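Local coordinates for N-glycosylase/DNA lyase (Methanocaldococcus jannaschii, PDB 3KNT), which belongs to the helix-hairpin-helix superfamily of DNA glycosylases and is bound here to DNA, at residues R148-E153 with L195-L200. The protein carries 1 engineered substitution. Residues are numbered along the deposited sequence; the frame is centred on the assembly and turned at random.
Sequences RHILRE and LYIWYL. With nucleotides of chain E.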
loop_
_atom_site.group_PDB
_atom_site.type_symbol
_atom_site.label_atom_id
_atom_site.label_comp_id
_atom_site.label_asym_id
_atom_site.label_seq_id
_atom_site.Cartn_x
_atom_site.Cartn_y
_atom_site.Cartn_z
ATOM N N ARG A 148 5.073 11.384 -13.016
ATOM C CA ARG A 148 4.999 9.962 -12.706
ATOM C C ARG A 148 5.785 9.618 -11.446
ATOM O O ARG A 148 5.378 8.758 -10.669
ATOM C CB ARG A 148 5.522 9.130 -13.879
ATOM C CG ARG A 148 7.005 9.322 -14.155
ATOM C CD ARG A 148 7.568 8.233 -15.057
ATOM N NE ARG A 148 7.076 8.335 -16.428
ATOM C CZ ARG A 148 6.214 7.488 -16.980
ATOM N NH1 ARG A 148 5.745 6.463 -16.281
ATOM N NH2 ARG A 148 5.824 7.662 -18.236
ATOM N N HIS A 149 6.908 10.303 -11.246
ATOM C CA HIS A 149 7.827 9.977 -10.156
ATOM C C HIS A 149 7.383 10.485 -8.785
ATOM O O HIS A 149 7.259 9.700 -7.845
ATOM C CB HIS A 149 9.243 10.465 -10.475
ATOM C CG HIS A 149 9.949 9.635 -11.501
ATOM N ND1 HIS A 149 10.365 8.345 -11.258
ATOM C CD2 HIS A 149 10.316 9.913 -12.776
ATOM C CE1 HIS A 149 10.954 7.860 -12.336
ATOM N NE2 HIS A 149 10.938 8.794 -13.272
ATOM N N ILE A 150 7.149 11.789 -8.661
ATOM C CA ILE A 150 6.729 12.348 -7.379
ATOM C C ILE A 150 5.362 11.799 -6.983
ATOM O O ILE A 150 4.929 11.940 -5.841
ATOM C CB ILE A 150 6.713 13.897 -7.380
ATOM C CG1 ILE A 150 5.434 14.438 -8.025
ATOM C CG2 ILE A 150 7.963 14.451 -8.049
ATOM C CD1 ILE A 150 4.325 14.737 -7.032
ATOM N N LEU A 151 4.687 11.175 -7.942
ATOM C CA LEU A 151 3.442 10.473 -7.670
ATOM C C LEU A 151 3.742 9.124 -7.040
ATOM O O LEU A 151 3.092 8.717 -6.077
ATOM C CB LEU A 151 2.654 10.262 -8.961
ATOM C CG LEU A 151 1.866 11.456 -9.494
ATOM C CD1 LEU A 151 1.478 11.228 -10.946
ATOM C CD2 LEU A 151 0.639 11.703 -8.634
ATOM N N ARG A 152 4.735 8.435 -7.593
ATOM C CA ARG A 152 5.090 7.096 -7.138
ATOM C C ARG A 152 5.269 7.050 -5.628
ATOM O O ARG A 152 4.686 6.204 -4.953
ATOM C CB ARG A 152 6.371 6.611 -7.823
ATOM C CG ARG A 152 6.247 6.407 -9.324
ATOM C CD ARG A 152 5.681 5.041 -9.676
ATOM N NE ARG A 152 5.241 4.986 -11.068
ATOM C CZ ARG A 152 6.060 4.905 -12.111
ATOM N NH1 ARG A 152 7.373 4.874 -11.928
ATOM N NH2 ARG A 152 5.566 4.860 -13.340
ATOM N N GLU A 153 6.068 7.969 -5.097
ATOM C CA GLU A 153 6.435 7.914 -3.688
ATOM C C GLU A 153 5.434 8.602 -2.762
ATOM O O GLU A 153 5.411 8.331 -1.562
ATOM C CB GLU A 153 7.840 8.471 -3.472
ATOM C CG GLU A 153 7.979 9.948 -3.749
ATOM C CD GLU A 153 9.320 10.475 -3.300
ATOM O OE1 GLU A 153 10.341 9.817 -3.591
ATOM O OE2 GLU A 153 9.354 11.538 -2.647
ATOM N N LEU A 195 12.922 18.750 -6.065
ATOM C CA LEU A 195 14.221 18.178 -6.408
ATOM C C LEU A 195 14.655 17.091 -5.431
ATOM O O LEU A 195 15.237 16.083 -5.835
ATOM C CB LEU A 195 15.289 19.269 -6.506
ATOM C CG LEU A 195 15.254 20.103 -7.788
ATOM C CD1 LEU A 195 16.388 21.112 -7.796
ATOM C CD2 LEU A 195 15.329 19.199 -9.010
ATOM N N TYR A 196 14.378 17.296 -4.147
ATOM C CA TYR A 196 14.675 16.282 -3.142
ATOM C C TYR A 196 13.858 15.028 -3.411
ATOM O O TYR A 196 14.392 13.922 -3.454
ATOM C CB TYR A 196 14.367 16.802 -1.739
ATOM C CG TYR A 196 15.323 17.863 -1.244
ATOM C CD1 TYR A 196 15.035 19.211 -1.406
ATOM C CD2 TYR A 196 16.507 17.517 -0.609
ATOM C CE1 TYR A 196 15.902 20.185 -0.953
ATOM C CE2 TYR A 196 17.381 18.485 -0.153
ATOM C CZ TYR A 196 17.074 19.818 -0.327
ATOM O OH TYR A 196 17.940 20.787 0.126
ATOM N N ILE A 197 12.556 15.213 -3.589
ATOM C CA ILE A 197 11.649 14.104 -3.852
ATOM C C ILE A 197 12.018 13.368 -5.137
ATOM O O ILE A 197 11.817 12.161 -5.249
ATOM C CB ILE A 197 10.187 14.584 -3.937
ATOM C CG1 ILE A 197 9.606 14.777 -2.534
ATOM C CG2 ILE A 197 9.343 13.598 -4.728
ATOM C CD1 ILE A 197 8.141 15.157 -2.530
ATOM N N TRP A 198 12.564 14.098 -6.104
ATOM C CA TRP A 198 12.904 13.508 -7.395
ATOM C C TRP A 198 14.210 12.719 -7.311
ATOM O O TRP A 198 14.353 11.667 -7.937
ATOM C CB TRP A 198 12.996 14.592 -8.474
ATOM C CG TRP A 198 12.505 14.156 -9.830
ATOM C CD1 TRP A 198 11.208 13.972 -10.214
ATOM C CD2 TRP A 198 13.307 13.865 -10.983
ATOM N NE1 TRP A 198 11.153 13.578 -11.530
ATOM C CE2 TRP A 198 12.427 13.505 -12.025
ATOM C CE3 TRP A 198 14.682 13.870 -11.233
ATOM C CZ2 TRP A 198 12.878 13.155 -13.295
ATOM C CZ3 TRP A 198 15.128 13.521 -12.496
ATOM C CH2 TRP A 198 14.227 13.168 -13.510
ATOM N N TYR A 199 15.156 13.226 -6.524
ATOM C CA TYR A 199 16.452 12.574 -6.349
ATOM C C TYR A 199 16.320 11.243 -5.616
ATOM O O TYR A 199 17.164 10.358 -5.757
ATOM C CB TYR A 199 17.416 13.495 -5.594
ATOM C CG TYR A 199 18.708 12.828 -5.177
ATOM C CD1 TYR A 199 18.855 12.286 -3.906
ATOM C CD2 TYR A 199 19.780 12.737 -6.055
ATOM C CE1 TYR A 199 20.033 11.674 -3.522
ATOM C CE2 TYR A 199 20.963 12.126 -5.678
ATOM C CZ TYR A 199 21.083 11.597 -4.412
ATOM O OH TYR A 199 22.258 10.988 -4.033
ATOM N N LEU A 200 15.258 11.109 -4.832
ATOM C CA LEU A 200 15.020 9.895 -4.062
ATOM C C LEU A 200 14.801 8.685 -4.958
ATOM O O LEU A 200 15.311 7.600 -4.683
ATOM C CB LEU A 200 13.807 10.077 -3.149
ATOM C CG LEU A 200 14.019 10.961 -1.922
ATOM C CD1 LEU A 200 12.688 11.308 -1.275
ATOM C CD2 LEU A 200 14.937 10.263 -0.935
ATOM P P 8OG E 8 12.415 10.162 -16.241
ATOM O OP1 8OG E 8 13.575 11.164 -16.902
ATOM O OP2 8OG E 8 12.908 8.741 -15.514
ATOM O "O5'" 8OG E 8 10.806 10.758 -15.986
ATOM C "C5'" 8OG E 8 10.227 11.724 -16.867
ATOM C "C4'" 8OG E 8 9.080 12.427 -16.152
ATOM O "O4'" 8OG E 8 9.605 13.192 -15.065
ATOM C "C3'" 8OG E 8 8.345 13.400 -17.062
ATOM O "O3'" 8OG E 8 6.934 13.338 -16.827
ATOM C "C2'" 8OG E 8 8.817 14.777 -16.636
ATOM C "C1'" 8OG E 8 9.194 14.560 -15.179
ATOM N N9 8OG E 8 10.256 15.482 -14.700
ATOM C C8 8OG E 8 11.361 15.905 -15.309
ATOM N N7 8OG E 8 12.120 16.745 -14.583
ATOM C C5 8OG E 8 11.437 16.859 -13.420
ATOM C C6 8OG E 8 11.673 17.573 -12.253
ATOM O O6 8OG E 8 12.694 18.284 -12.147
ATOM N N1 8OG E 8 10.792 17.491 -11.232
ATOM C C2 8OG E 8 9.681 16.724 -11.333
ATOM N N2 8OG E 8 8.807 16.654 -10.301
ATOM N N3 8OG E 8 9.429 16.023 -12.456
ATOM C C4 8OG E 8 10.285 16.074 -13.503
ATOM O O8 8OG E 8 11.736 15.491 -16.676
ATOM P P DA E 7 10.010 4.282 -15.238
ATOM O OP1 DA E 7 10.804 3.431 -14.324
ATOM O OP2 DA E 7 8.623 4.666 -14.894
ATOM O "O5'" DA E 7 10.848 5.607 -15.520
ATOM C "C5'" DA E 7 10.263 6.591 -16.343
ATOM C "C4'" DA E 7 11.317 7.219 -17.226
ATOM O "O4'" DA E 7 11.566 6.348 -18.355
ATOM C "C3'" DA E 7 10.922 8.581 -17.774
ATOM O "O3'" DA E 7 12.006 9.507 -17.649
ATOM C "C2'" DA E 7 10.561 8.326 -19.237
ATOM C "C1'" DA E 7 11.077 6.922 -19.551
ATOM N N9 DA E 7 10.041 6.056 -20.109
ATOM C C8 DA E 7 8.902 5.634 -19.481
ATOM N N7 DA E 7 8.137 4.866 -20.222
ATOM C C5 DA E 7 8.821 4.776 -21.422
ATOM C C6 DA E 7 8.534 4.102 -22.626
ATOM N N6 DA E 7 7.435 3.363 -22.812
ATOM N N1 DA E 7 9.426 4.217 -23.633
ATOM C C2 DA E 7 10.524 4.959 -23.441
ATOM N N3 DA E 7 10.900 5.638 -22.357
ATOM C C4 DA E 7 9.996 5.505 -21.372
ATOM P P DG E 9 6.060 12.045 -17.180
ATOM O OP1 DG E 9 5.407 11.586 -15.934
ATOM O OP2 DG E 9 6.902 11.114 -17.965
ATOM O "O5'" DG E 9 4.940 12.642 -18.155
ATOM C "C5'" DG E 9 3.859 13.401 -17.622
ATOM C "C4'" DG E 9 3.532 14.580 -18.522
ATOM O "O4'" DG E 9 3.359 14.115 -19.881
ATOM C "C3'" DG E 9 2.238 15.311 -18.198
ATOM O "O3'" DG E 9 2.298 16.631 -18.716
ATOM C "C2'" DG E 9 1.209 14.479 -18.952
ATOM C "C1'" DG E 9 1.982 14.059 -20.197
ATOM N N9 DG E 9 1.659 12.703 -20.617
ATOM C C8 DG E 9 1.320 11.652 -19.801
ATOM N N7 DG E 9 1.081 10.545 -20.453
ATOM C C5 DG E 9 1.277 10.889 -21.782
ATOM C C6 DG E 9 1.162 10.100 -22.948
ATOM O O6 DG E 9 0.854 8.903 -23.036
ATOM N N1 DG E 9 1.446 10.836 -24.097
ATOM C C2 DG E 9 1.794 12.166 -24.113
ATOM N N2 DG E 9 2.030 12.701 -25.319
ATOM N N3 DG E 9 1.906 12.918 -23.025
ATOM C C4 DG E 9 1.632 12.213 -21.901
#
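H149 and I150, in the first turn of helix 148-156, pack on W198 and I197 of helix 190-202, the short axes nearly perpendicular at 81°. The H149 ring and the five-membered ring of W198 have centroids 5.3 Å apart and planes at 79°, an oblique pair, neither stack nor edge-to-face, with the histidine CB beside the indole nitrogen. Apolar contact is made by one methyl, I150 CG2, which lies in the indole plane at its edge, 3.9 Å from W198 CD1, and also meets I197 CG2. With CG between the backbone N and the carbonyl carbon (chi1 67°) and the chain extended beyond it, E153 sets its carboxylate against I197 and L200, where OE1 is 3.5 Å from L200 CB; R201 offers this acid a long, weak ion pair.

Hydrogen bonds from helix 148-156 run to the DNA of chain E. The backbone N of R148 binds DG9 OP1 at 2.9 Å, while its NE reaches OP2 of the same phosphate. H149 NE2 donates to 8OG8 OP2 at 3.0 Å, and R152 NH1 to DA7 OP2 at 3.2 Å. Three successive phosphates are thus held by residues spanning little more than one turn; the partly positive helix start probably adds to the hold on the DG9 phosphate.

One face of the W198 indole covers the 8OG8 base, with CD1 3.3 Å from C2, and D147 OD1 accepts a hydrogen bond from NE1, which should fix the ring's rotation. The interface divides its labour: phosphates are gripped by N-H donors of one helix, including two arginine side chains, whereas the oxidised base rests on an indole carried by the other.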